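Local coordinates for protein ribonucleoside-diphosphate reductase, alpha chain (PDB 6DQX) that probably reduces ribonucleoside diphosphates to deoxyribonucleoside diphosphates as the catalytic subunit of a class Id ribonucleotide reductase, at residues G244-A254 with A542-Q553; H475-L483 with V493-S501. All blocks are in the same frame, centred on the assembly; numbering follows the deposited sequence.

Contact 1: G244-A254 with A542-Q553; sequences GIPYLFFKDNA and AEELGLKSIYYQ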
loop_
_atom_site.group_PDB
_atom_site.type_symbol
_atom_site.label_atom_id
_atom_site.label_comp_id
_atom_site.label_asym_id
_atom_site.label_seq_id
_atom_site.Cartn_x
_atom_site.Cartn_y
_atom_site.Cartn_z
ATOM N N GLY A 244 -20.653 5.090 -16.777
ATOM C CA GLY A 244 -19.897 4.529 -17.889
ATOM C C GLY A 244 -19.343 3.148 -17.576
ATOM O O GLY A 244 -19.096 2.370 -18.492
ATOM N N ILE A 245 -19.173 2.837 -16.289
ATOM C CA ILE A 245 -18.548 1.607 -15.833
ATOM C C ILE A 245 -19.522 0.892 -14.884
ATOM O O ILE A 245 -20.540 1.498 -14.477
ATOM C CB ILE A 245 -17.164 1.919 -15.208
ATOM C CG1 ILE A 245 -17.305 2.600 -13.829
ATOM C CG2 ILE A 245 -16.327 2.745 -16.167
ATOM C CD1 ILE A 245 -16.099 2.389 -12.950
ATOM N N PRO A 246 -19.265 -0.357 -14.491
ATOM C CA PRO A 246 -18.028 -1.130 -14.758
ATOM C C PRO A 246 -17.797 -1.501 -16.215
ATOM O O PRO A 246 -18.738 -1.625 -16.974
ATOM C CB PRO A 246 -18.264 -2.427 -13.975
ATOM C CG PRO A 246 -19.752 -2.562 -13.882
ATOM C CD PRO A 246 -20.274 -1.165 -13.788
ATOM N N TYR A 247 -16.546 -1.776 -16.548
ATOM C CA TYR A 247 -16.230 -2.566 -17.754
ATOM C C TYR A 247 -16.837 -3.967 -17.651
ATOM O O TYR A 247 -17.061 -4.500 -16.557
ATOM C CB TYR A 247 -14.693 -2.691 -17.940
ATOM C CG TYR A 247 -13.924 -1.397 -17.755
ATOM C CD1 TYR A 247 -14.472 -0.188 -18.136
ATOM C CD2 TYR A 247 -12.631 -1.391 -17.214
ATOM C CE1 TYR A 247 -13.785 0.994 -17.992
ATOM C CE2 TYR A 247 -11.931 -0.196 -17.061
ATOM C CZ TYR A 247 -12.525 0.987 -17.445
ATOM O OH TYR A 247 -11.873 2.210 -17.311
ATOM N N LEU A 248 -17.146 -4.566 -18.800
ATOM C CA LEU A 248 -17.605 -5.934 -18.851
ATOM C C LEU A 248 -16.515 -6.815 -19.436
ATOM O O LEU A 248 -15.934 -6.477 -20.461
ATOM C CB LEU A 248 -18.862 -6.023 -19.693
ATOM C CG LEU A 248 -20.039 -5.245 -19.081
ATOM C CD1 LEU A 248 -21.175 -5.173 -20.083
ATOM C CD2 LEU A 248 -20.493 -5.909 -17.790
ATOM N N PHE A 249 -16.245 -7.929 -18.765
ATOM C CA PHE A 249 -15.283 -8.933 -19.247
ATOM C C PHE A 249 -16.064 -10.223 -19.384
ATOM O O PHE A 249 -16.484 -10.841 -18.388
ATOM C CB PHE A 249 -14.098 -9.027 -18.292
ATOM C CG PHE A 249 -13.108 -10.101 -18.636
ATOM C CD1 PHE A 249 -12.271 -9.975 -19.731
ATOM C CD2 PHE A 249 -12.995 -11.231 -17.853
ATOM C CE1 PHE A 249 -11.344 -10.971 -20.033
ATOM C CE2 PHE A 249 -12.077 -12.227 -18.149
ATOM C CZ PHE A 249 -11.261 -12.099 -19.250
ATOM N N PHE A 250 -16.346 -10.607 -20.630
ATOM C CA PHE A 250 -17.050 -11.867 -20.896
ATOM C C PHE A 250 -16.068 -13.016 -20.890
ATOM O O PHE A 250 -15.514 -13.407 -21.903
ATOM C CB PHE A 250 -17.829 -11.769 -22.209
ATOM C CG PHE A 250 -18.911 -10.747 -22.164
ATOM C CD1 PHE A 250 -19.922 -10.858 -21.214
ATOM C CD2 PHE A 250 -18.919 -9.663 -23.030
ATOM C CE1 PHE A 250 -20.930 -9.906 -21.153
ATOM C CE2 PHE A 250 -19.930 -8.707 -22.964
ATOM C CZ PHE A 250 -20.930 -8.844 -22.030
ATOM N N LYS A 251 -15.880 -13.574 -19.695
ATOM C CA LYS A 251 -14.738 -14.429 -19.423
ATOM C C LYS A 251 -14.760 -15.724 -20.207
ATOM O O LYS A 251 -13.706 -16.279 -20.547
ATOM C CB LYS A 251 -14.613 -14.688 -17.908
ATOM C CG LYS A 251 -15.840 -15.310 -17.243
ATOM C CD LYS A 251 -15.586 -15.477 -15.745
ATOM C CE LYS A 251 -16.869 -15.675 -14.968
ATOM N NZ LYS A 251 -16.583 -16.023 -13.538
ATOM N N ASP A 252 -15.944 -16.235 -20.510
ATOM C CA ASP A 252 -16.016 -17.472 -21.261
ATOM C C ASP A 252 -15.699 -17.244 -22.760
ATOM O O ASP A 252 -15.024 -18.079 -23.372
ATOM C CB ASP A 252 -17.347 -18.180 -21.001
ATOM C CG ASP A 252 -17.454 -18.692 -19.551
ATOM O OD1 ASP A 252 -16.451 -19.216 -18.985
ATOM O OD2 ASP A 252 -18.550 -18.562 -18.972
ATOM N N ASN A 253 -16.081 -16.085 -23.297
ATOM C CA ASN A 253 -15.667 -15.692 -24.651
ATOM C C ASN A 253 -14.151 -15.452 -24.712
ATOM O O ASN A 253 -13.484 -15.914 -25.656
ATOM C CB ASN A 253 -16.422 -14.467 -25.147
ATOM C CG ASN A 253 -17.915 -14.722 -25.338
ATOM O OD1 ASN A 253 -18.364 -15.874 -25.411
ATOM N ND2 ASN A 253 -18.704 -13.640 -25.363
ATOM N N ALA A 254 -13.607 -14.768 -23.686
ATOM C CA ALA A 254 -12.167 -14.526 -23.632
ATOM C C ALA A 254 -11.395 -15.840 -23.612
ATOM O O ALA A 254 -10.421 -16.005 -24.345
ATOM C CB ALA A 254 -11.820 -13.684 -22.418
ATOM N N ALA A 542 -23.991 -8.676 -27.333
ATOM C CA ALA A 542 -22.526 -8.614 -27.310
ATOM C C ALA A 542 -21.921 -9.927 -26.860
ATOM O O ALA A 542 -21.037 -10.475 -27.538
ATOM C CB ALA A 542 -22.033 -7.468 -26.437
ATOM N N GLU A 543 -22.405 -10.454 -25.727
ATOM C CA GLU A 543 -21.937 -11.744 -25.239
ATOM C C GLU A 543 -22.283 -12.873 -26.204
ATOM O O GLU A 543 -21.452 -13.750 -26.456
ATOM C CB GLU A 543 -22.508 -12.089 -23.850
ATOM C CG GLU A 543 -21.934 -13.399 -23.286
ATOM C CD GLU A 543 -22.775 -14.646 -23.543
ATOM O OE1 GLU A 543 -22.269 -15.763 -23.291
ATOM O OE2 GLU A 543 -23.930 -14.539 -24.001
ATOM N N GLU A 544 -23.513 -12.882 -26.703
ATOM C CA GLU A 544 -23.939 -13.944 -27.640
ATOM C C GLU A 544 -23.083 -13.994 -28.907
ATOM O O GLU A 544 -22.769 -15.065 -29.399
ATOM C CB GLU A 544 -25.410 -13.791 -28.050
ATOM C CG GLU A 544 -26.385 -14.321 -27.023
ATOM C CD GLU A 544 -27.812 -13.870 -27.291
ATOM O OE1 GLU A 544 -28.189 -13.807 -28.489
ATOM O OE2 GLU A 544 -28.540 -13.570 -26.302
ATOM N N LEU A 545 -22.699 -12.831 -29.402
ATOM C CA LEU A 545 -21.881 -12.746 -30.619
ATOM C C LEU A 545 -20.387 -13.023 -30.417
ATOM O O LEU A 545 -19.655 -13.079 -31.380
ATOM C CB LEU A 545 -22.105 -11.412 -31.302
ATOM C CG LEU A 545 -23.504 -11.205 -31.892
ATOM C CD1 LEU A 545 -23.607 -9.869 -32.590
ATOM C CD2 LEU A 545 -23.874 -12.338 -32.857
ATOM N N GLY A 546 -19.941 -13.198 -29.168
ATOM C CA GLY A 546 -18.576 -13.602 -28.858
ATOM C C GLY A 546 -17.625 -12.489 -28.452
ATOM O O GLY A 546 -16.424 -12.743 -28.378
ATOM N N LEU A 547 -18.127 -11.267 -28.214
ATOM C CA LEU A 547 -17.267 -10.158 -27.755
ATOM C C LEU A 547 -16.664 -10.548 -26.415
ATOM O O LEU A 547 -17.328 -11.195 -25.589
ATOM C CB LEU A 547 -18.010 -8.827 -27.600
ATOM C CG LEU A 547 -18.028 -7.936 -28.832
ATOM C CD1 LEU A 547 -18.755 -8.648 -29.935
ATOM C CD2 LEU A 547 -18.649 -6.580 -28.558
ATOM N N LYS A 548 -15.392 -10.224 -26.246
ATOM C CA LYS A 548 -14.683 -10.607 -25.005
ATOM C C LYS A 548 -14.806 -9.520 -23.931
ATOM O O LYS A 548 -14.596 -9.805 -22.727
ATOM C CB LYS A 548 -13.221 -10.910 -25.296
ATOM C CG LYS A 548 -13.017 -11.969 -26.358
ATOM C CD LYS A 548 -11.561 -12.037 -26.779
ATOM C CE LYS A 548 -11.312 -13.196 -27.686
ATOM N NZ LYS A 548 -9.907 -13.315 -28.165
ATOM N N SER A 549 -15.148 -8.299 -24.337
ATOM C CA SER A 549 -15.283 -7.185 -23.397
ATOM C C SER A 549 -16.117 -6.052 -23.955
ATOM O O SER A 549 -16.368 -5.980 -25.168
ATOM C CB SER A 549 -13.904 -6.639 -22.984
ATOM O OG SER A 549 -13.190 -6.138 -24.109
ATOM N N ILE A 550 -16.575 -5.194 -23.058
ATOM C CA ILE A 550 -17.114 -3.883 -23.384
ATOM C C ILE A 550 -16.398 -2.892 -22.463
ATOM O O ILE A 550 -16.170 -3.192 -21.286
ATOM C CB ILE A 550 -18.645 -3.783 -23.164
ATOM C CG1 ILE A 550 -19.421 -4.643 -24.172
ATOM C CG2 ILE A 550 -19.109 -2.338 -23.250
ATOM C CD1 ILE A 550 -19.386 -4.135 -25.593
ATOM N N TYR A 551 -16.075 -1.720 -22.998
ATOM C CA TYR A 551 -15.345 -0.673 -22.285
ATOM C C TYR A 551 -16.344 0.330 -21.661
ATOM O O TYR A 551 -17.054 -0.078 -20.763
ATOM C CB TYR A 551 -14.334 -0.052 -23.242
ATOM C CG TYR A 551 -13.215 0.801 -22.670
ATOM C CD1 TYR A 551 -12.784 0.681 -21.348
ATOM C CD2 TYR A 551 -12.561 1.713 -23.488
ATOM C CE1 TYR A 551 -11.734 1.468 -20.874
ATOM C CE2 TYR A 551 -11.518 2.474 -23.035
ATOM C CZ TYR A 551 -11.120 2.355 -21.726
ATOM O OH TYR A 551 -10.089 3.133 -21.299
ATOM N N TYR A 552 -16.381 1.592 -22.085
ATOM C CA TYR A 552 -17.287 2.619 -21.522
ATOM C C TYR A 552 -18.631 2.691 -22.230
ATOM O O TYR A 552 -18.708 2.532 -23.445
ATOM C CB TYR A 552 -16.687 4.032 -21.674
ATOM C CG TYR A 552 -15.717 4.433 -20.621
ATOM C CD1 TYR A 552 -16.154 5.075 -19.450
ATOM C CD2 TYR A 552 -14.336 4.202 -20.789
ATOM C CE1 TYR A 552 -15.244 5.464 -18.469
ATOM C CE2 TYR A 552 -13.413 4.574 -19.807
ATOM C CZ TYR A 552 -13.866 5.198 -18.649
ATOM O OH TYR A 552 -12.952 5.567 -17.680
ATOM N N GLN A 553 -19.681 3.006 -21.472
ATOM C CA GLN A 553 -20.948 3.397 -22.058
ATOM C C GLN A 553 -20.999 4.890 -21.891
ATOM O O GLN A 553 -21.107 5.380 -20.756
ATOM C CB GLN A 553 -22.106 2.717 -21.347
ATOM C CG GLN A 553 -23.478 3.024 -21.930
ATOM C CD GLN A 553 -24.598 2.505 -21.067
ATOM O OE1 GLN A 553 -24.632 1.320 -20.700
ATOM N NE2 GLN A 553 -25.556 3.381 -20.763
HETATM O O HOH W 1 -9.614 3.011 -18.543
HETATM O O HOH W 2 -19.703 -16.125 -22.690
HETATM O O HOH W 3 -8.876 -14.326 -25.863
#
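Leu248 and Ile550 face each other as an antiparallel hydrogen-bonded pair, N to O both ways, and their CB atoms pack on the same side of the sheet; Phe249 and Ser549 form the non-hydrogen-bonded pair beside them. Past the strand, Asn253 reaches over from the first turn of the helix that begins after Phe250. Its CB rests 3.4 Å from Leu547 O. CG hangs beside the carbonyl of Leu547 and the CA of Gly546, and there the amide divides. OD1 takes a weak bond from a water that also donates to OE1 of Glu543, whose main partner is His216, while ND2 spends both hydrogens on carbonyls: one bond to Leu547 O (2.8 Å, nearly straight at 165°), the other to Glu543 O (3.0 Å), on a lone pair in the carbonyl plane. Glu543 O also accepts from Gly546 N within a Schellman motif, so an asparagine amide suits this helix end, where carbonyls gather. Nearby, Phe250 has CG anti to its carbonyl carbon (chi1 -64°), which lays one ring face under Glu543 CB, a CH-pi contact 3.9 Å from the centroid. At the far end Tyr247 turns its ring edge to the face of Tyr552, planes 70° apart, and Tyr551 CD1 lies over a face of Tyr247. A water joins Tyr247 OH to Tyr551 OH, so these two supply flat apolar surface yet keep their hydroxyls bonded. Strand 247-249 also pairs in parallel with strand 209-213; its antiparallel pairing with 549-554 is a seam between the two parallel halves of the ten-stranded ribonucleotide reductase barrel.

Contact 2: H475-L483 with V493-S501; sequences HNDGSVQHL and VFKTFSEIS
Ser479 and Glu499 make the one direct hydrogen bond between these loops: the hydroxyl donates to OE2 at 2.5 Å, on its syn lone pair. Ser479 has OG anti to its own backbone N (chi1 175°), and the same oxygen accepts from Gln481 N in an ST turn, so a small hydroxyl that both gives and takes fits the bend. In Glu499, extended beyond CG, the other oxygen, OE1, accepts from Thr496 N at 2.9 Å, almost straight at 176°, and from a water.

That water adds a second polar link, accepting from Val480 N and Gln481 NE2 and donating to Phe494 O and Glu499 OE1. Asn437 ND2 is a further bridge, bonding Gly478 O and Phe494 O. Gln481 NE2 also binds Lys491 O.

Of the van der Waals contacts, one is purely apolar: Val480 CG2 meets Phe494 CB at 3.9 Å, the phenylalanine ring packing against helix 453-461. The others set carbon against oxygen: Thr496 CG2 rests 3.7 Å from Gly478 O, and the Gln481 and Glu499 side chains pass in opposite directions, amide and carboxylate planes 74° apart, with Gln481 CG 3.3 Å from Glu499 OE2. Gly478, with positive phi that favours glycine, lies in the type I' turn from Asn476 to Ser479, which overlaps the Schellman motif ending helix 467-475. The whole is a water-bridged pairing of two loops flanking the short helix 488-493.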
loop_
_atom_site.group_PDB
_atom_site.type_symbol
_atom_site.label_atom_id
_atom_site.label_comp_id
_atom_site.label_asym_id
_atom_site.label_seq_id
_atom_site.Cartn_x
_atom_site.Cartn_y
_atom_site.Cartn_z
ATOM N N HIS A 475 -23.289 24.195 -33.992
ATOM C CA HIS A 475 -24.491 24.346 -33.147
ATOM C C HIS A 475 -25.342 23.089 -33.015
ATOM O O HIS A 475 -26.093 22.965 -32.057
ATOM C CB HIS A 475 -25.380 25.497 -33.637
ATOM C CG HIS A 475 -24.757 26.840 -33.456
ATOM N ND1 HIS A 475 -23.752 27.069 -32.543
ATOM C CD2 HIS A 475 -24.998 28.028 -34.055
ATOM C CE1 HIS A 475 -23.387 28.336 -32.598
ATOM N NE2 HIS A 475 -24.128 28.941 -33.508
ATOM N N ASN A 476 -25.228 22.175 -33.978
ATOM C CA ASN A 476 -25.903 20.872 -33.930
ATOM C C ASN A 476 -24.968 19.725 -33.511
ATOM O O ASN A 476 -25.123 18.609 -33.998
ATOM C CB ASN A 476 -26.541 20.576 -35.295
ATOM C CG ASN A 476 -27.936 21.113 -35.399
ATOM O OD1 ASN A 476 -28.880 20.444 -34.999
ATOM N ND2 ASN A 476 -28.081 22.318 -35.933
ATOM N N ASP A 477 -24.013 20.001 -32.618
ATOM C CA ASP A 477 -23.157 18.974 -31.998
ATOM C C ASP A 477 -22.306 18.220 -33.038
ATOM O O ASP A 477 -22.053 17.028 -32.901
ATOM C CB ASP A 477 -24.003 17.989 -31.168
ATOM C CG ASP A 477 -24.960 18.695 -30.207
ATOM O OD1 ASP A 477 -24.491 19.542 -29.422
ATOM O OD2 ASP A 477 -26.179 18.399 -30.241
ATOM N N GLY A 478 -21.881 18.943 -34.070
ATOM C CA GLY A 478 -21.099 18.407 -35.180
ATOM C C GLY A 478 -21.828 17.534 -36.187
ATOM O O GLY A 478 -21.180 16.830 -36.963
ATOM N N SER A 479 -23.158 17.601 -36.192
ATOM C CA SER A 479 -24.000 16.817 -37.105
ATOM C C SER A 479 -24.236 17.581 -38.403
ATOM O O SER A 479 -24.232 18.812 -38.399
ATOM C CB SER A 479 -25.335 16.500 -36.440
ATOM O OG SER A 479 -26.224 15.842 -37.327
ATOM N N VAL A 480 -24.461 16.841 -39.495
ATOM C CA VAL A 480 -24.905 17.401 -40.779
ATOM C C VAL A 480 -26.306 16.934 -41.169
ATOM O O VAL A 480 -26.757 17.230 -42.273
ATOM C CB VAL A 480 -23.915 17.072 -41.941
ATOM C CG1 VAL A 480 -22.543 17.627 -41.642
ATOM C CG2 VAL A 480 -23.828 15.577 -42.220
ATOM N N GLN A 481 -27.002 16.216 -40.278
ATOM C CA GLN A 481 -28.285 15.595 -40.627
ATOM C C GLN A 481 -29.371 16.647 -40.894
ATOM O O GLN A 481 -30.306 16.404 -41.679
ATOM C CB GLN A 481 -28.750 14.604 -39.537
ATOM C CG GLN A 481 -27.769 13.462 -39.232
ATOM C CD GLN A 481 -27.370 12.684 -40.468
ATOM O OE1 GLN A 481 -28.221 12.083 -41.116
ATOM N NE2 GLN A 481 -26.088 12.719 -40.821
ATOM N N HIS A 482 -29.230 17.805 -40.247
ATOM C CA HIS A 482 -30.119 18.957 -40.474
ATOM C C HIS A 482 -29.991 19.622 -41.866
ATOM O O HIS A 482 -30.921 20.303 -42.290
ATOM C CB HIS A 482 -29.902 20.012 -39.374
ATOM C CG HIS A 482 -28.578 20.706 -39.458
ATOM N ND1 HIS A 482 -27.422 20.179 -38.922
ATOM C CD2 HIS A 482 -28.223 21.884 -40.028
ATOM C CE1 HIS A 482 -26.414 21.002 -39.158
ATOM N NE2 HIS A 482 -26.873 22.042 -39.831
ATOM N N LEU A 483 -28.864 19.442 -42.566
ATOM C CA LEU A 483 -28.579 20.205 -43.804
ATOM C C LEU A 483 -29.342 19.711 -45.050
ATOM O O LEU A 483 -28.973 18.698 -45.643
ATOM C CB LEU A 483 -27.073 20.219 -44.111
ATOM C CG LEU A 483 -26.118 20.898 -43.117
ATOM C CD1 LEU A 483 -24.672 20.659 -43.528
ATOM C CD2 LEU A 483 -26.389 22.396 -42.999
ATOM N N VAL A 493 -22.945 9.004 -44.758
ATOM C CA VAL A 493 -21.493 8.857 -44.660
ATOM C C VAL A 493 -20.917 9.668 -43.488
ATOM O O VAL A 493 -19.943 9.234 -42.873
ATOM C CB VAL A 493 -20.783 9.205 -45.995
ATOM C CG1 VAL A 493 -19.272 9.258 -45.836
ATOM C CG2 VAL A 493 -21.146 8.177 -47.065
ATOM N N PHE A 494 -21.559 10.799 -43.153
ATOM C CA PHE A 494 -21.081 11.692 -42.094
ATOM C C PHE A 494 -21.923 11.709 -40.812
ATOM O O PHE A 494 -21.828 12.655 -40.020
ATOM C CB PHE A 494 -20.871 13.103 -42.686
ATOM C CG PHE A 494 -19.828 13.127 -43.749
ATOM C CD1 PHE A 494 -18.502 12.984 -43.418
ATOM C CD2 PHE A 494 -20.174 13.195 -45.099
ATOM C CE1 PHE A 494 -17.517 12.962 -44.389
ATOM C CE2 PHE A 494 -19.201 13.174 -46.078
ATOM C CZ PHE A 494 -17.868 13.047 -45.728
ATOM N N LYS A 495 -22.713 10.658 -40.573
ATOM C CA LYS A 495 -23.330 10.475 -39.266
ATOM C C LYS A 495 -22.245 10.480 -38.175
ATOM O O LYS A 495 -21.132 9.956 -38.370
ATOM C CB LYS A 495 -24.099 9.160 -39.171
ATOM C CG LYS A 495 -25.466 9.144 -39.815
ATOM C CD LYS A 495 -26.104 7.788 -39.540
ATOM C CE LYS A 495 -27.302 7.533 -40.421
ATOM N NZ LYS A 495 -28.526 8.146 -39.883
ATOM N N THR A 496 -22.590 11.080 -37.042
ATOM C CA THR A 496 -21.737 11.105 -35.831
ATOM C C THR A 496 -21.846 9.783 -35.073
ATOM O O THR A 496 -22.772 9.014 -35.302
ATOM C CB THR A 496 -22.212 12.218 -34.874
ATOM O OG1 THR A 496 -23.571 11.975 -34.502
ATOM C CG2 THR A 496 -22.122 13.566 -35.543
ATOM N N PHE A 497 -20.934 9.540 -34.131
ATOM C CA PHE A 497 -20.974 8.343 -33.256
ATOM C C PHE A 497 -22.384 8.192 -32.640
ATOM O O PHE A 497 -22.985 7.111 -32.676
ATOM C CB PHE A 497 -19.909 8.481 -32.151
ATOM C CG PHE A 497 -19.573 7.211 -31.382
ATOM C CD1 PHE A 497 -20.240 5.991 -31.548
ATOM C CD2 PHE A 497 -18.548 7.263 -30.438
ATOM C CE1 PHE A 497 -19.873 4.869 -30.813
ATOM C CE2 PHE A 497 -18.189 6.145 -29.692
ATOM C CZ PHE A 497 -18.851 4.943 -29.874
ATOM N N SER A 498 -22.922 9.289 -32.103
ATOM C CA SER A 498 -24.259 9.273 -31.483
ATOM C C SER A 498 -25.413 8.900 -32.448
ATOM O O SER A 498 -26.414 8.314 -32.030
ATOM C CB SER A 498 -24.554 10.626 -30.813
ATOM O OG SER A 498 -24.614 11.668 -31.762
ATOM N N GLU A 499 -25.267 9.240 -33.720
ATOM C CA GLU A 499 -26.280 8.961 -34.749
ATOM C C GLU A 499 -26.187 7.559 -35.367
ATOM O O GLU A 499 -27.087 7.131 -36.098
ATOM C CB GLU A 499 -26.174 10.026 -35.850
ATOM C CG GLU A 499 -26.617 11.415 -35.381
ATOM C CD GLU A 499 -26.145 12.564 -36.275
ATOM O OE1 GLU A 499 -25.186 12.398 -37.076
ATOM O OE2 GLU A 499 -26.726 13.672 -36.144
ATOM N N ILE A 500 -25.087 6.856 -35.099
ATOM C CA ILE A 500 -24.814 5.551 -35.688
ATOM C C ILE A 500 -25.473 4.451 -34.857
ATOM O O ILE A 500 -25.615 4.565 -33.635
ATOM C CB ILE A 500 -23.274 5.360 -35.873
ATOM C CG1 ILE A 500 -22.794 6.218 -37.045
ATOM C CG2 ILE A 500 -22.900 3.905 -36.135
ATOM C CD1 ILE A 500 -21.308 6.464 -37.133
ATOM N N SER A 501 -25.907 3.395 -35.539
ATOM C CA SER A 501 -26.412 2.196 -34.900
ATOM C C SER A 501 -25.354 1.582 -33.997
ATOM O O SER A 501 -24.282 1.207 -34.469
ATOM C CB SER A 501 -26.781 1.138 -35.948
ATOM O OG SER A 501 -27.070 -0.095 -35.304
HETATM O O HOH W 4 -24.119 14.030 -38.965
#

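Contact 1 is the buried one, its centre about 13 Å from the centre of the chain; contact 2, whose centre lies about 25 Å from it, is only partly buried. Neither holds the same elements as the other: contact 1 joins barrel strands and helix ends 288 residues apart, contact 2 two loops only 10 apart, and it falls between the two segments of contact 1 in sequence. Helix 502-513 relates them, since it follows directly on 493-501 and packs against Leu547 and Ile550. Their chemistry differs accordingly: backbone pairing, aromatic rings and an amide among carbonyls in contact 1, against a carboxylate, a hydroxyl and one shared water in contact 2.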